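Local coordinates for protein Rio2 kinase (Chaetomium thermophilum, PDB 4GYG) that probably phosphorylates serine and threonine residues of proteins with ATP and magnesium, as a RIO-type protein kinase, at residues A[208-213]-A[252-257]. Numbering follows the deposited sequence.
Sequences ASLYAD and LTPIII
Leu-210 reaches from helix 207-223 toward strand 250-256 with one methyl, CD1. This methyl lies 4.3 Å from CB of Leu-252 and 4.4 Å from CD of Pro-254. It therefore bridges two residues whose CA-CB bonds both point at the helix. The CA-CB bond of Leu-210 itself does not point at the strand. Its CG lies anti to the backbone N (chi1 -176°), and chi2 of 72° turns CD1 toward the strand. One turn on, Asp-213 meets the same proline. Its CB sits against the CG-CD bond of the Pro-254 ring, 4.2 Å from each atom. The carboxylate of Asp-213 turns toward the start of the strand segment. There OD2 is 4.1 Å from O of Leu-252; both are acceptors, so this is mere proximity. The contact is thus apolar, with the partly exposed acid beside it.

Ile-238 of the adjacent strand 236-242 touches both Leu-210 and Leu-252. Phe-285 of helix 270-289 also packs on Leu-210. Farther along helix 207-223, Leu-214 and Leu-217 continue the packing on Pro-254. The axes of 208-213 and 252-256 run at 31° to each other, 8.6 Å apart at closest approach. This is helix-on-sheet packing in the C-terminal lobe of the protein kinase fold, where a helix lies against a small antiparallel sheet, whose strand 250-256 runs on to the magnesium ligand Asp-258.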
loop_
_atom_site.group_PDB
_atom_site.type_symbol
_atom_site.label_atom_id
_atom_site.label_comp_id
_atom_site.label_asym_id
_atom_site.label_seq_id
_atom_site.Cartn_x
_atom_site.Cartn_y
_atom_site.Cartn_z
ATOM N N ALA A 208 15.604 -1.844 25.228
ATOM C CA ALA A 208 15.404 -0.443 25.606
ATOM C C ALA A 208 15.811 0.514 24.485
ATOM O O ALA A 208 15.068 1.434 24.150
ATOM C CB ALA A 208 16.141 -0.111 26.901
ATOM N N SER A 209 16.982 0.270 23.901
ATOM C CA SER A 209 17.504 1.081 22.799
ATOM C C SER A 209 16.607 1.057 21.570
ATOM O O SER A 209 16.365 2.097 20.953
ATOM C CB SER A 209 18.903 0.612 22.405
ATOM O OG SER A 209 19.796 0.711 23.505
ATOM N N LEU A 210 16.129 -0.136 21.217
ATOM C CA LEU A 210 15.242 -0.307 20.070
ATOM C C LEU A 210 13.903 0.386 20.320
ATOM O O LEU A 210 13.334 1.025 19.431
ATOM C CB LEU A 210 15.016 -1.795 19.789
ATOM C CG LEU A 210 14.167 -2.049 18.539
ATOM C CD1 LEU A 210 14.952 -1.732 17.255
ATOM C CD2 LEU A 210 13.633 -3.458 18.519
ATOM N N TYR A 211 13.400 0.236 21.541
ATOM C CA TYR A 211 12.186 0.913 21.964
ATOM C C TYR A 211 12.385 2.426 21.862
ATOM O O TYR A 211 11.555 3.131 21.299
ATOM C CB TYR A 211 11.824 0.490 23.391
ATOM C CG TYR A 211 10.706 1.294 24.017
ATOM C CD1 TYR A 211 9.375 0.995 23.752
ATOM C CD2 TYR A 211 10.984 2.352 24.877
ATOM C CE1 TYR A 211 8.353 1.731 24.326
ATOM C CE2 TYR A 211 9.973 3.093 25.443
ATOM C CZ TYR A 211 8.658 2.778 25.170
ATOM O OH TYR A 211 7.646 3.518 25.741
ATOM N N ALA A 212 13.506 2.914 22.379
ATOM C CA ALA A 212 13.838 4.332 22.307
ATOM C C ALA A 212 13.894 4.834 20.867
ATOM O O ALA A 212 13.589 5.994 20.593
ATOM C CB ALA A 212 15.150 4.588 22.998
ATOM N N ASP A 213 14.291 3.953 19.952
ATOM C CA ASP A 213 14.340 4.289 18.534
ATOM C C ASP A 213 12.929 4.376 17.954
ATOM O O ASP A 213 12.610 5.296 17.209
ATOM C CB ASP A 213 15.165 3.260 17.752
ATOM C CG ASP A 213 16.659 3.344 18.051
ATOM O OD1 ASP A 213 17.106 4.313 18.714
ATOM O OD2 ASP A 213 17.390 2.432 17.604
ATOM N N LEU A 252 20.574 -2.885 15.614
ATOM C CA LEU A 252 19.319 -3.059 14.925
ATOM C C LEU A 252 18.764 -1.677 14.723
ATOM O O LEU A 252 18.893 -0.818 15.590
ATOM C CB LEU A 252 18.367 -3.903 15.765
ATOM C CG LEU A 252 19.028 -5.181 16.268
ATOM C CD1 LEU A 252 18.278 -5.698 17.468
ATOM C CD2 LEU A 252 19.112 -6.233 15.159
ATOM N N THR A 253 18.179 -1.458 13.556
ATOM C CA THR A 253 17.521 -0.206 13.254
ATOM C C THR A 253 16.160 -0.505 12.619
ATOM O O THR A 253 16.018 -1.458 11.843
ATOM C CB THR A 253 18.382 0.642 12.315
ATOM O OG1 THR A 253 18.795 -0.162 11.203
ATOM C CG2 THR A 253 19.619 1.148 13.051
ATOM N N PRO A 254 15.146 0.294 12.965
ATOM C CA PRO A 254 13.801 0.000 12.464
ATOM C C PRO A 254 13.501 0.641 11.113
ATOM O O PRO A 254 14.035 1.690 10.784
ATOM C CB PRO A 254 12.887 0.551 13.558
ATOM C CG PRO A 254 13.681 1.627 14.208
ATOM C CD PRO A 254 15.143 1.286 14.051
ATOM N N ILE A 255 12.664 -0.028 10.330
ATOM C CA ILE A 255 12.197 0.498 9.066
ATOM C C ILE A 255 10.669 0.404 9.042
ATOM O O ILE A 255 10.092 -0.617 9.386
ATOM C CB ILE A 255 12.873 -0.226 7.878
ATOM C CG1 ILE A 255 14.358 0.144 7.841
ATOM C CG2 ILE A 255 12.225 0.147 6.549
ATOM C CD1 ILE A 255 15.195 -0.798 7.036
ATOM N N ILE A 256 10.022 1.495 8.669
ATOM C CA ILE A 256 8.576 1.599 8.730
ATOM C C ILE A 256 8.009 1.337 7.346
ATOM O O ILE A 256 8.581 1.795 6.344
ATOM C CB ILE A 256 8.151 3.027 9.205
ATOM C CG1 ILE A 256 8.697 3.301 10.595
ATOM C CG2 ILE A 256 6.649 3.168 9.265
ATOM C CD1 ILE A 256 8.257 2.263 11.622
ATOM N N ILE A 257 6.906 0.590 7.281
ATOM C CA ILE A 257 6.150 0.492 6.023
ATOM C C ILE A 257 4.663 0.691 6.267
ATOM O O ILE A 257 4.217 0.753 7.429
ATOM C CB ILE A 257 6.359 -0.853 5.292
ATOM C CG1 ILE A 257 5.759 -2.021 6.093
ATOM C CG2 ILE A 257 7.827 -1.084 5.002
ATOM C CD1 ILE A 257 6.019 -3.397 5.500
#